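Tryptophane-5-halogenase (Microbispora sp. ATCC PTA-5024, PDB 5UAO) probably uses bound FAD to install chlorine at carbon 5 of a tryptophan in the precursor of the lanthipeptide NAI-107. Local coordinates at residues 86-91 / 183-188; 97-102 / 172-177; 238-243 / 331-336; 340-345 / 363-368; 258-263 / 308-313. All blocks are in the same frame, centred on the assembly; numbering follows the deposited sequence.

Contact 1. Residues 86-91 / 183-188; sequences LGIDPA and RYLTEL
I88 carries the packing of the interhelical turn between helices 76-85 and 90-97 on helix 178-191, beside the FAD-binding core. The tight part is apolar. CG1 of I88 lies 3.6 Å from CD1 of L188, and CD1 of I88 reaches CD2 of L185 at 4.2 Å. With CG1 beside the backbone N (chi1 -71°), CG2 is the branch anti to that N and points at the edge of the Y184 ring in its plane, 3.7 Å from Y184 OH. An alanine in this position would remove both branches and is likely to open a gap between Y184 and L188.

The outer side is looser and polar. G87, exposed, ends the preceding helix with a positive phi of 61°, while D89 forms the N-cap of the next one through OD2 and the backbone N of E92. E92 serves the contact twice, because its OE1 also takes part in a hydrogen bond with the hydroxyl of Y184, which lets a buried polar atom sit beside aliphatic carbon. On the helix itself, L188 covers one face of the tyrosine, its CG resting 3.9 Å above the ring plane of Y184, toward the rim.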
# COMPACT_ATOMS: atom_id res chain seq x y z
N LEU A 86 -1.63 -24.91 3.56
CA LEU A 86 -2.23 -26.02 4.31
C LEU A 86 -1.59 -27.39 3.94
O LEU A 86 -1.97 -28.41 4.54
CB LEU A 86 -3.74 -26.10 4.16
CG LEU A 86 -4.62 -24.88 4.57
CD1 LEU A 86 -6.05 -25.32 4.39
CD2 LEU A 86 -4.41 -24.45 6.01
N GLY A 87 -0.65 -27.43 2.99
CA GLY A 87 0.05 -28.71 2.64
C GLY A 87 -0.90 -29.79 2.11
O GLY A 87 -0.70 -31.01 2.32
N ILE A 88 -1.94 -29.39 1.39
CA ILE A 88 -2.89 -30.36 0.83
C ILE A 88 -2.29 -30.91 -0.44
O ILE A 88 -1.94 -30.14 -1.33
CB ILE A 88 -4.24 -29.70 0.51
CG1 ILE A 88 -4.96 -29.37 1.82
CG2 ILE A 88 -5.06 -30.63 -0.35
CD1 ILE A 88 -6.25 -28.62 1.61
N ASP A 89 -2.12 -32.24 -0.50
CA ASP A 89 -1.60 -32.93 -1.67
C ASP A 89 -2.52 -32.80 -2.88
O ASP A 89 -3.68 -33.18 -2.83
CB ASP A 89 -1.46 -34.44 -1.36
CG ASP A 89 -1.07 -35.26 -2.61
OD1 ASP A 89 0.06 -35.14 -3.09
OD2 ASP A 89 -1.90 -36.03 -3.13
N PRO A 90 -1.98 -32.35 -4.00
CA PRO A 90 -2.91 -32.08 -5.11
C PRO A 90 -3.56 -33.25 -5.75
O PRO A 90 -4.69 -33.12 -6.19
CB PRO A 90 -2.05 -31.34 -6.12
CG PRO A 90 -0.65 -31.54 -5.71
CD PRO A 90 -0.64 -31.78 -4.23
N ALA A 91 -2.89 -34.41 -5.79
CA ALA A 91 -3.51 -35.58 -6.40
C ALA A 91 -4.70 -36.02 -5.55
O ALA A 91 -5.80 -36.30 -6.05
CB ALA A 91 -2.46 -36.72 -6.57
N ARG A 183 -16.35 -32.25 3.19
CA ARG A 183 -16.15 -33.61 3.65
C ARG A 183 -14.63 -33.87 3.67
O ARG A 183 -14.10 -34.44 4.59
CB ARG A 183 -16.90 -34.60 2.76
CG ARG A 183 -16.65 -36.06 3.12
CD ARG A 183 -17.61 -36.97 2.40
NE ARG A 183 -17.06 -38.32 2.18
CZ ARG A 183 -17.11 -39.32 3.07
NH1 ARG A 183 -17.66 -39.16 4.27
NH2 ARG A 183 -16.58 -40.50 2.73
N TYR A 184 -13.95 -33.45 2.62
CA TYR A 184 -12.52 -33.64 2.54
C TYR A 184 -11.75 -32.90 3.59
O TYR A 184 -10.87 -33.47 4.24
CB TYR A 184 -12.01 -33.17 1.19
CG TYR A 184 -10.53 -33.35 1.08
CD1 TYR A 184 -9.97 -34.65 1.12
CD2 TYR A 184 -9.70 -32.30 0.82
CE1 TYR A 184 -8.58 -34.85 0.98
CE2 TYR A 184 -8.33 -32.50 0.67
CZ TYR A 184 -7.77 -33.78 0.72
OH TYR A 184 -6.40 -33.97 0.55
N LEU A 185 -12.05 -31.63 3.77
CA LEU A 185 -11.44 -30.89 4.84
C LEU A 185 -11.73 -31.50 6.22
O LEU A 185 -10.88 -31.52 7.10
CB LEU A 185 -11.91 -29.43 4.83
CG LEU A 185 -11.59 -28.58 3.60
CD1 LEU A 185 -12.25 -27.20 3.72
CD2 LEU A 185 -10.10 -28.51 3.35
N THR A 186 -12.92 -32.04 6.37
CA THR A 186 -13.28 -32.65 7.66
C THR A 186 -12.44 -33.89 7.92
O THR A 186 -11.95 -34.15 9.04
CB THR A 186 -14.77 -33.00 7.66
OG1 THR A 186 -15.55 -31.79 7.52
CG2 THR A 186 -15.18 -33.76 8.97
N GLU A 187 -12.23 -34.64 6.87
CA GLU A 187 -11.39 -35.84 6.93
C GLU A 187 -9.95 -35.49 7.22
O GLU A 187 -9.31 -36.16 8.03
CB GLU A 187 -11.49 -36.66 5.61
CG GLU A 187 -10.45 -37.78 5.44
CD GLU A 187 -9.88 -37.91 4.01
OE1 GLU A 187 -10.53 -38.56 3.15
OE2 GLU A 187 -8.76 -37.40 3.77
N LEU A 188 -9.44 -34.45 6.55
CA LEU A 188 -8.07 -34.03 6.75
C LEU A 188 -7.86 -33.57 8.15
O LEU A 188 -6.89 -33.92 8.74
CB LEU A 188 -7.64 -32.90 5.80
CG LEU A 188 -6.95 -33.21 4.51
CD1 LEU A 188 -6.46 -31.93 3.83
CD2 LEU A 188 -5.75 -34.11 4.79

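Contact 2. Residues 97-102 / 172-177; sequences VRPTWK and FAYHMD
T100 and H175 form a hydrogen-bonded pair of a short antiparallel two-stranded sheet, strands 100-102 and 173-175, and K102 with A173 forms the next such pair. Each pair is closed twice by backbone amides: T100 N to H175 O at 3.0 Å and H175 N to T100 O at 2.8 Å, then K102 N to A173 O and A173 N to K102 O. W101 and Y174, the non-hydrogen-bonded pair between them, turn their rings to the face opposite T100, H175, K102 and A173.

The side-chain polar groups are equally well supplied. H175 ND1 donates to T100 OG1 at 3.2 Å, nearly in the imidazole plane, and T100 OG1 also bonds to P288 O. A water that donates to W101 O at 2.7 Å lies 3.1 Å from H175 ND1. The far nitrogen, NE2, bonds to T274 OG1, W101 NE1 to Y94 OH, Y174 OH to H83 NE2, and K102 NZ to T74 O. A leucine in place of H175 would probably cost T274 OG1 and T100 OG1 their imidazole partner and take from the water its contact with ND1.

F172 turns its edge to the face of the five-membered ring of W101, the planes 59° apart. K102 lays CB over one face of the H175 ring, 3.7 Å from its centroid, and with CG anti to the backbone N (chi1 180°) runs on past H175 NE2.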
# COMPACT_ATOMS: atom_id res chain seq x y z
N VAL A 97 -12.00 -34.01 -4.21
CA VAL A 97 -12.91 -32.81 -4.38
C VAL A 97 -13.43 -32.70 -5.82
O VAL A 97 -14.51 -32.13 -6.05
CB VAL A 97 -12.21 -31.53 -3.94
CG1 VAL A 97 -13.09 -30.26 -4.19
CG2 VAL A 97 -11.83 -31.66 -2.48
N ARG A 98 -12.68 -33.22 -6.77
CA ARG A 98 -13.01 -33.16 -8.16
C ARG A 98 -13.24 -31.72 -8.68
O ARG A 98 -14.26 -31.43 -9.26
CB ARG A 98 -14.19 -34.10 -8.48
CG ARG A 98 -13.78 -35.61 -8.40
CD ARG A 98 -14.94 -36.60 -8.47
NE ARG A 98 -16.05 -36.07 -9.26
CZ ARG A 98 -17.34 -36.38 -9.11
NH1 ARG A 98 -17.72 -37.31 -8.22
NH2 ARG A 98 -18.26 -35.75 -9.88
N PRO A 99 -12.21 -30.86 -8.60
CA PRO A 99 -12.38 -29.47 -8.97
C PRO A 99 -12.45 -29.31 -10.46
O PRO A 99 -11.97 -30.19 -11.22
CB PRO A 99 -11.09 -28.83 -8.50
CG PRO A 99 -10.07 -29.97 -8.69
CD PRO A 99 -10.84 -31.13 -8.17
N THR A 100 -13.07 -28.21 -10.89
CA THR A 100 -12.89 -27.65 -12.21
C THR A 100 -12.12 -26.33 -12.17
O THR A 100 -11.75 -25.81 -11.08
CB THR A 100 -14.22 -27.40 -12.91
OG1 THR A 100 -14.97 -26.56 -12.09
CG2 THR A 100 -14.95 -28.69 -13.08
N TRP A 101 -11.85 -25.80 -13.34
CA TRP A 101 -10.94 -24.73 -13.48
C TRP A 101 -11.66 -23.46 -13.85
O TRP A 101 -12.58 -23.47 -14.69
CB TRP A 101 -9.84 -25.00 -14.52
CG TRP A 101 -8.88 -26.08 -14.15
CD1 TRP A 101 -8.61 -26.59 -12.91
CD2 TRP A 101 -8.11 -26.83 -15.08
NE1 TRP A 101 -7.66 -27.65 -13.03
CE2 TRP A 101 -7.37 -27.81 -14.35
CE3 TRP A 101 -7.99 -26.78 -16.46
CZ2 TRP A 101 -6.46 -28.69 -14.98
CZ3 TRP A 101 -7.09 -27.65 -17.07
CH2 TRP A 101 -6.34 -28.59 -16.32
N LYS A 102 -11.17 -22.39 -13.26
CA LYS A 102 -11.73 -21.02 -13.49
C LYS A 102 -10.60 -20.10 -14.00
O LYS A 102 -9.65 -19.83 -13.29
CB LYS A 102 -12.33 -20.52 -12.21
CG LYS A 102 -12.93 -19.13 -12.32
CD LYS A 102 -13.15 -18.53 -10.94
CE LYS A 102 -13.69 -17.13 -11.04
NZ LYS A 102 -13.72 -16.52 -9.69
N PHE A 172 -4.85 -19.19 -12.34
CA PHE A 172 -6.22 -19.75 -12.47
C PHE A 172 -6.67 -20.20 -11.10
O PHE A 172 -5.86 -20.35 -10.15
CB PHE A 172 -6.27 -20.92 -13.50
CG PHE A 172 -5.57 -22.19 -12.97
CD1 PHE A 172 -4.18 -22.35 -13.08
CD2 PHE A 172 -6.30 -23.14 -12.27
CE1 PHE A 172 -3.56 -23.46 -12.52
CE2 PHE A 172 -5.70 -24.28 -11.73
CZ PHE A 172 -4.31 -24.44 -11.87
N ALA A 173 -7.96 -20.51 -10.98
CA ALA A 173 -8.56 -20.86 -9.70
C ALA A 173 -9.42 -22.09 -9.87
O ALA A 173 -9.46 -22.71 -10.96
CB ALA A 173 -9.37 -19.72 -9.18
N TYR A 174 -10.00 -22.53 -8.76
CA TYR A 174 -10.83 -23.69 -8.76
C TYR A 174 -12.30 -23.32 -8.64
O TYR A 174 -12.70 -22.36 -7.93
CB TYR A 174 -10.52 -24.58 -7.58
CG TYR A 174 -9.11 -25.21 -7.55
CD1 TYR A 174 -8.55 -25.79 -8.67
CD2 TYR A 174 -8.42 -25.32 -6.34
CE1 TYR A 174 -7.30 -26.37 -8.62
CE2 TYR A 174 -7.16 -25.96 -6.27
CZ TYR A 174 -6.61 -26.47 -7.43
OH TYR A 174 -5.37 -27.12 -7.37
N HIS A 175 -13.11 -24.18 -9.19
CA HIS A 175 -14.51 -24.34 -8.74
C HIS A 175 -14.60 -25.69 -8.00
O HIS A 175 -14.07 -26.74 -8.48
CB HIS A 175 -15.49 -24.40 -9.91
CG HIS A 175 -15.47 -23.24 -10.84
ND1 HIS A 175 -15.20 -23.39 -12.19
CD2 HIS A 175 -15.82 -21.94 -10.69
CE1 HIS A 175 -15.29 -22.22 -12.79
NE2 HIS A 175 -15.70 -21.33 -11.91
N MET A 176 -15.24 -25.67 -6.84
CA MET A 176 -15.26 -26.82 -5.90
C MET A 176 -16.68 -27.04 -5.34
O MET A 176 -17.27 -26.14 -4.71
CB MET A 176 -14.30 -26.59 -4.73
CG MET A 176 -12.88 -26.30 -5.15
SD MET A 176 -11.88 -25.64 -3.80
CE MET A 176 -12.65 -24.06 -3.56
N ASP A 177 -17.22 -28.22 -5.60
CA ASP A 177 -18.43 -28.66 -4.97
C ASP A 177 -18.32 -28.56 -3.48
O ASP A 177 -17.42 -29.13 -2.87
CB ASP A 177 -18.71 -30.12 -5.36
CG ASP A 177 -19.97 -30.63 -4.74
OD1 ASP A 177 -21.00 -30.35 -5.37
OD2 ASP A 177 -19.94 -31.29 -3.65
O HOH W 1 -14.87 -24.86 -14.90

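Contact 3. Residues 238-243 / 331-336; sequences LLEKAL and GRHREA
The turn of helix 237-242 carrying L239 and E240 stands beside the chain from H333 to A336, with 7.7 Å between the CA atoms of E240 and H333; this helix has a wider pi-type turn, closed by L243 N to L238 O. H333 is held by both neighbours. Its NE2 donates to E240 OE1 at 2.7 Å and an almost straight 163°, with the carboxylate oxygen using its anti lone pair and lying close to the imidazole plane. The carboxylate and ring planes are tilted 36° from one another. L239, sliding past in the opposite direction, sets CD2 over the H333 ring, 4.2 Å from its centroid.

H333 belongs to the central strand of a small antiparallel sheet, between strands 247-249 and 349-350, and its ring meets F247 edge-to-face. ND1 bonds to Y348 O, so both ring nitrogens are engaged with acceptors, which would probably favour the doubly protonated form. E240 OE1 has a second partner in R329, whose NH2 forms a salt bridge with it.

Beyond the ring, toward E335 and A336, the contact is aliphatic against backbone oxygen. L239 CD2 comes within 3.4 Å of E335 O, a buried oxygen with no polar partner, and L239 CD1 lies 3.6 Å from A336 O.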
# COMPACT_ATOMS: atom_id res chain seq x y z
N LEU A 238 -19.97 -15.18 19.03
CA LEU A 238 -18.97 -14.62 19.90
C LEU A 238 -18.69 -13.17 19.64
O LEU A 238 -18.77 -12.34 20.59
CB LEU A 238 -17.68 -15.42 19.93
CG LEU A 238 -17.73 -16.88 20.39
CD1 LEU A 238 -18.34 -17.78 19.35
CD2 LEU A 238 -16.30 -17.30 20.70
N LEU A 239 -18.41 -12.84 18.38
CA LEU A 239 -17.96 -11.48 18.04
C LEU A 239 -19.06 -10.41 18.24
O LEU A 239 -18.90 -9.38 19.01
CB LEU A 239 -17.53 -11.43 16.59
CG LEU A 239 -16.88 -10.11 16.18
CD1 LEU A 239 -15.46 -10.10 16.67
CD2 LEU A 239 -16.96 -9.95 14.64
N GLU A 240 -20.15 -10.62 17.54
CA GLU A 240 -21.26 -9.64 17.57
C GLU A 240 -22.09 -9.84 18.82
O GLU A 240 -22.37 -8.87 19.51
CB GLU A 240 -22.16 -9.76 16.38
CG GLU A 240 -23.15 -8.63 16.20
CD GLU A 240 -24.18 -8.91 15.10
OE1 GLU A 240 -23.83 -9.15 13.90
OE2 GLU A 240 -25.39 -8.93 15.44
N LYS A 241 -22.52 -11.05 19.11
CA LYS A 241 -23.55 -11.19 20.13
C LYS A 241 -22.92 -11.10 21.53
O LYS A 241 -23.37 -10.31 22.32
CB LYS A 241 -24.36 -12.46 20.00
CG LYS A 241 -25.07 -12.67 18.67
CD LYS A 241 -26.07 -11.57 18.36
CE LYS A 241 -27.17 -12.09 17.42
NZ LYS A 241 -26.65 -12.41 16.05
N ALA A 242 -21.88 -11.86 21.82
CA ALA A 242 -21.25 -11.78 23.14
C ALA A 242 -20.38 -10.51 23.38
O ALA A 242 -20.42 -9.92 24.46
CB ALA A 242 -20.44 -13.04 23.43
N LEU A 243 -19.56 -10.14 22.42
CA LEU A 243 -18.62 -9.05 22.62
C LEU A 243 -19.27 -7.72 22.19
O LEU A 243 -18.71 -6.67 22.46
CB LEU A 243 -17.33 -9.35 21.90
CG LEU A 243 -16.49 -10.45 22.55
CD1 LEU A 243 -15.23 -10.82 21.78
CD2 LEU A 243 -16.07 -10.07 23.97
N GLY A 331 -21.83 -6.47 4.37
CA GLY A 331 -21.28 -5.59 5.39
C GLY A 331 -20.20 -6.27 6.15
O GLY A 331 -19.89 -7.41 5.89
N ARG A 332 -19.60 -5.54 7.07
CA ARG A 332 -18.58 -6.08 7.93
C ARG A 332 -18.83 -5.58 9.34
O ARG A 332 -19.49 -4.58 9.52
CB ARG A 332 -17.19 -5.70 7.47
CG ARG A 332 -16.87 -4.22 7.51
CD ARG A 332 -15.36 -4.01 7.42
NE ARG A 332 -15.05 -2.57 7.31
CZ ARG A 332 -14.91 -1.77 8.36
NH1 ARG A 332 -14.92 -2.25 9.61
NH2 ARG A 332 -14.65 -0.51 8.17
N HIS A 333 -18.29 -6.27 10.34
CA HIS A 333 -18.22 -5.75 11.68
C HIS A 333 -17.07 -4.77 11.84
O HIS A 333 -16.18 -4.70 11.00
CB HIS A 333 -18.13 -6.87 12.66
CG HIS A 333 -19.38 -7.68 12.72
ND1 HIS A 333 -19.69 -8.65 11.80
CD2 HIS A 333 -20.42 -7.62 13.57
CE1 HIS A 333 -20.86 -9.18 12.10
NE2 HIS A 333 -21.32 -8.56 13.17
N ARG A 334 -17.15 -3.94 12.88
CA ARG A 334 -16.18 -2.89 13.13
C ARG A 334 -14.83 -3.51 13.33
O ARG A 334 -13.84 -3.00 12.84
CB ARG A 334 -16.57 -2.06 14.35
CG ARG A 334 -15.95 -0.68 14.49
CD ARG A 334 -16.51 0.02 15.72
NE ARG A 334 -16.45 -0.85 16.94
CZ ARG A 334 -17.14 -0.64 18.08
NH1 ARG A 334 -17.92 0.43 18.23
NH2 ARG A 334 -17.01 -1.48 19.12
N GLU A 335 -14.80 -4.66 14.00
CA GLU A 335 -13.55 -5.31 14.31
C GLU A 335 -13.72 -6.79 14.09
O GLU A 335 -14.84 -7.33 14.25
CB GLU A 335 -13.21 -5.06 15.79
CG GLU A 335 -13.31 -3.60 16.27
CD GLU A 335 -12.80 -3.44 17.69
OE1 GLU A 335 -13.53 -3.83 18.60
OE2 GLU A 335 -11.62 -2.99 17.87
N ALA A 336 -12.63 -7.46 13.76
CA ALA A 336 -12.61 -8.90 13.67
C ALA A 336 -12.04 -9.61 14.89
O ALA A 336 -12.32 -10.81 15.14
CB ALA A 336 -11.81 -9.33 12.43

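Contact 4. Residues 340-345 / 363-368; sequences NVMAVG and ATAVQI
M342, A365 and V344 carry this contact, where strand 341-343 and the residue after it lie against helix 358-372. M342 and V344 both aim at the helix, while A343 between them points to the other side, the alternation expected of an extended chain. A365 is small enough to let the backbones approach, its CA only 6.1 Å from that of V344.

M342 reaches the helix with its last carbon. Its chain leaves anti to the backbone N (chi1 175°) and bends at chi2, which delivers CE to the A365 backbone, 3.5 Å from A365 O and 4.0 Å from A365 CB. The same methyl also touches I368 CG2 at 4.2 Å. V344 divides its two branches between neighbours on the helix: CG2 faces A365 CB at 4.2 Å, and CG1 meets V366 CG2 at 4.0 Å, the two valines crossing at about a right angle. The A365 methyl is thus touched from two directions, by a flexible thioether and by a stiff branched side chain.

The strand belongs to the mixed sheet of what is probably a Rossmann-type FAD-binding domain, as in other flavin-dependent halogenases, running parallel to strand 227-230, and G345, just beyond V344, touches the flavin cofactor. Helices 39-51 and 76-85 border V366, helix 383-406 borders M342 and I368, and F447 of the second subunit packs on Q367 and I368.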
# COMPACT_ATOMS: atom_id res chain seq x y z
N ASN A 340 -9.62 -12.38 23.33
CA ASN A 340 -9.30 -13.75 22.99
C ASN A 340 -10.28 -14.35 21.99
O ASN A 340 -10.46 -15.57 21.95
CB ASN A 340 -9.22 -14.61 24.30
CG ASN A 340 -10.53 -14.76 25.04
OD1 ASN A 340 -11.48 -14.02 24.88
ND2 ASN A 340 -10.58 -15.77 25.89
N VAL A 341 -10.89 -13.48 21.18
CA VAL A 341 -11.77 -13.91 20.11
C VAL A 341 -11.34 -13.30 18.80
O VAL A 341 -11.14 -12.09 18.74
CB VAL A 341 -13.20 -13.43 20.43
CG1 VAL A 341 -14.10 -13.72 19.26
CG2 VAL A 341 -13.71 -14.13 21.68
N MET A 342 -11.14 -14.12 17.78
CA MET A 342 -11.08 -13.61 16.40
C MET A 342 -12.18 -14.24 15.56
O MET A 342 -12.44 -15.41 15.64
CB MET A 342 -9.74 -13.86 15.76
CG MET A 342 -9.84 -13.38 14.28
SD MET A 342 -8.32 -12.80 13.71
CE MET A 342 -8.59 -12.50 11.94
N ALA A 343 -12.84 -13.45 14.73
CA ALA A 343 -13.83 -13.97 13.81
C ALA A 343 -13.28 -14.19 12.38
O ALA A 343 -12.52 -13.36 11.82
CB ALA A 343 -15.03 -13.05 13.76
N VAL A 344 -13.69 -15.31 11.80
CA VAL A 344 -13.29 -15.69 10.46
C VAL A 344 -14.50 -16.12 9.71
O VAL A 344 -15.30 -16.96 10.22
CB VAL A 344 -12.24 -16.87 10.44
CG1 VAL A 344 -11.90 -17.30 9.02
CG2 VAL A 344 -10.95 -16.51 11.24
N GLY A 345 -14.63 -15.62 8.48
CA GLY A 345 -15.72 -15.96 7.57
C GLY A 345 -16.97 -15.08 7.73
O GLY A 345 -16.86 -13.90 7.99
N ALA A 363 -9.16 -16.94 3.82
CA ALA A 363 -7.74 -17.31 3.82
C ALA A 363 -6.86 -16.16 4.41
O ALA A 363 -5.85 -16.36 5.16
CB ALA A 363 -7.31 -17.66 2.43
N THR A 364 -7.20 -14.94 4.06
CA THR A 364 -6.47 -13.79 4.55
C THR A 364 -6.61 -13.64 6.06
O THR A 364 -5.61 -13.42 6.75
CB THR A 364 -7.02 -12.46 3.88
OG1 THR A 364 -6.91 -12.53 2.44
CG2 THR A 364 -6.28 -11.30 4.36
N ALA A 365 -7.84 -13.74 6.58
CA ALA A 365 -8.08 -13.72 8.03
C ALA A 365 -7.33 -14.84 8.76
O ALA A 365 -6.73 -14.61 9.83
CB ALA A 365 -9.59 -13.82 8.32
N VAL A 366 -7.32 -16.03 8.17
CA VAL A 366 -6.55 -17.16 8.73
C VAL A 366 -5.06 -16.86 8.82
O VAL A 366 -4.41 -17.17 9.84
CB VAL A 366 -6.82 -18.43 7.94
CG1 VAL A 366 -5.92 -19.60 8.36
CG2 VAL A 366 -8.27 -18.88 8.18
N GLN A 367 -4.50 -16.26 7.78
CA GLN A 367 -3.05 -15.96 7.82
C GLN A 367 -2.74 -14.95 8.86
O GLN A 367 -1.72 -15.00 9.51
CB GLN A 367 -2.49 -15.50 6.45
CG GLN A 367 -2.36 -16.62 5.54
CD GLN A 367 -1.80 -16.18 4.23
OE1 GLN A 367 -2.54 -15.97 3.24
NE2 GLN A 367 -0.51 -15.96 4.22
N ILE A 368 -3.63 -13.98 9.00
CA ILE A 368 -3.51 -12.99 10.06
C ILE A 368 -3.50 -13.64 11.45
O ILE A 368 -2.59 -13.40 12.27
CB ILE A 368 -4.63 -11.93 9.94
CG1 ILE A 368 -4.40 -11.06 8.69
CG2 ILE A 368 -4.76 -11.03 11.15
CD1 ILE A 368 -5.54 -10.11 8.44

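Contact 5. Residues 258-263 / 308-313; sequences AAVTGT and DAAAEM
V260 O is the polar atom that M313 closes upon, its SD and its CE each standing 3.5 Å from that oxygen. The sulfur and methyl offer packing here, and the polar bonding of V260's backbone is with Y297 on the adjacent strand. M313 arrives by way of a fully extended chain, with CG anti to the backbone N (chi1 -176°) and the later torsions also near 180°, an extension that carries its thioether over V260 O and its CE on toward G262 N. At G262 the methyl meets the peptide nitrogen itself, CE to N 4.2 Å.

V260 answers from the strand. Its CG1 touches A310 CB at 4.0 Å and SD of M313 at 4.2 Å, and its other branch, CG2, meets A309 CB at 4.3 Å. The valine thus sits among three helix residues, two of them alanines. Strand 258-264 belongs to the seven-stranded mixed sheet, and helix 306-316 crosses it at 44°, the axes of the short segments 8.9 Å apart. T261 and A259 point to the opposite side from the helix, and A259 touches FAD.

E312 sets its carboxylate on Y297 OH and N280 N, placing the helix's polar grip outside this interface. Within it the chemistry is sulfur and methyl against valine and peptide oxygen, which implies that between these two segments shape fit counts for more than directional bonding.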
# COMPACT_ATOMS: atom_id res chain seq x y z
N ALA A 258 -30.60 -12.13 -1.09
CA ALA A 258 -31.10 -13.49 -1.19
C ALA A 258 -30.59 -14.13 -2.45
O ALA A 258 -30.25 -13.43 -3.40
CB ALA A 258 -32.65 -13.50 -1.17
N ALA A 259 -30.52 -15.47 -2.42
CA ALA A 259 -30.24 -16.26 -3.60
C ALA A 259 -31.09 -17.53 -3.65
O ALA A 259 -31.25 -18.26 -2.65
CB ALA A 259 -28.78 -16.65 -3.61
N VAL A 260 -31.55 -17.84 -4.84
CA VAL A 260 -32.20 -19.10 -5.11
C VAL A 260 -31.17 -19.95 -5.89
O VAL A 260 -30.73 -19.59 -6.98
CB VAL A 260 -33.44 -18.93 -6.02
CG1 VAL A 260 -34.02 -20.30 -6.33
CG2 VAL A 260 -34.52 -18.15 -5.32
N THR A 261 -30.88 -21.11 -5.36
CA THR A 261 -29.93 -21.97 -6.02
C THR A 261 -30.55 -23.18 -6.74
O THR A 261 -31.68 -23.65 -6.40
CB THR A 261 -28.88 -22.50 -4.99
OG1 THR A 261 -29.51 -23.31 -3.98
CG2 THR A 261 -28.15 -21.34 -4.38
N GLY A 262 -29.81 -23.71 -7.70
CA GLY A 262 -30.27 -24.90 -8.40
C GLY A 262 -29.16 -25.47 -9.27
O GLY A 262 -28.08 -24.92 -9.29
N THR A 263 -29.41 -26.61 -9.95
CA THR A 263 -28.40 -27.20 -10.86
C THR A 263 -29.00 -27.38 -12.23
O THR A 263 -30.23 -27.57 -12.36
CB THR A 263 -27.86 -28.59 -10.35
OG1 THR A 263 -28.92 -29.53 -10.38
CG2 THR A 263 -27.31 -28.52 -8.89
N ASP A 308 -41.12 -15.78 -7.51
CA ASP A 308 -40.99 -15.12 -8.81
C ASP A 308 -39.53 -15.15 -9.28
O ASP A 308 -39.28 -15.32 -10.46
CB ASP A 308 -41.53 -13.72 -8.76
CG ASP A 308 -43.07 -13.67 -8.56
OD1 ASP A 308 -43.75 -14.72 -8.78
OD2 ASP A 308 -43.59 -12.58 -8.25
N ALA A 309 -38.58 -15.07 -8.37
CA ALA A 309 -37.15 -15.21 -8.75
C ALA A 309 -36.83 -16.58 -9.27
O ALA A 309 -36.21 -16.72 -10.32
CB ALA A 309 -36.24 -14.94 -7.56
N ALA A 310 -37.30 -17.60 -8.56
CA ALA A 310 -37.17 -18.96 -9.04
C ALA A 310 -37.85 -19.17 -10.40
O ALA A 310 -37.25 -19.80 -11.28
CB ALA A 310 -37.66 -19.95 -8.01
N ALA A 311 -38.98 -18.49 -10.66
CA ALA A 311 -39.66 -18.59 -11.95
C ALA A 311 -38.87 -17.94 -13.09
O ALA A 311 -38.84 -18.46 -14.22
CB ALA A 311 -41.09 -18.00 -11.91
N GLU A 312 -38.27 -16.78 -12.79
CA GLU A 312 -37.41 -16.08 -13.74
C GLU A 312 -36.18 -16.96 -14.07
O GLU A 312 -35.77 -17.09 -15.21
CB GLU A 312 -36.99 -14.75 -13.21
CG GLU A 312 -36.32 -13.89 -14.24
CD GLU A 312 -35.56 -12.74 -13.65
OE1 GLU A 312 -36.01 -12.21 -12.60
OE2 GLU A 312 -34.58 -12.27 -14.30
N MET A 313 -35.58 -17.51 -13.06
CA MET A 313 -34.40 -18.33 -13.25
C MET A 313 -34.69 -19.52 -14.19
O MET A 313 -33.87 -19.87 -15.04
CB MET A 313 -33.95 -18.81 -11.86
CG MET A 313 -32.68 -19.59 -11.83
SD MET A 313 -32.22 -19.94 -10.11
CE MET A 313 -30.62 -20.61 -10.35

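All five contacts are largely buried, but they differ in chemistry. Contacts 1, 4 and 5 are apolar packings, each with its own helix: contact 4 packs helix 358-372 on the probable Rossmann-type sheet, contact 5 helix 306-316 on the seven-stranded sheet, contact 1 helix 178-191 on an interhelical turn whose outer residues reach solvent. Contact 2 is a strand pairing with side-chain polar bonds and ring packing added, and contact 3 adds a histidine-carboxylate bond. Contacts 1 and 2 share a neighbourhood, Y184 resting on V97. Contacts 3 and 4 likewise meet, A336 O probably bonding to A343 N. Contact 5 touches none of the others; contact 2 comes nearest, about 7 Å between nearest atoms.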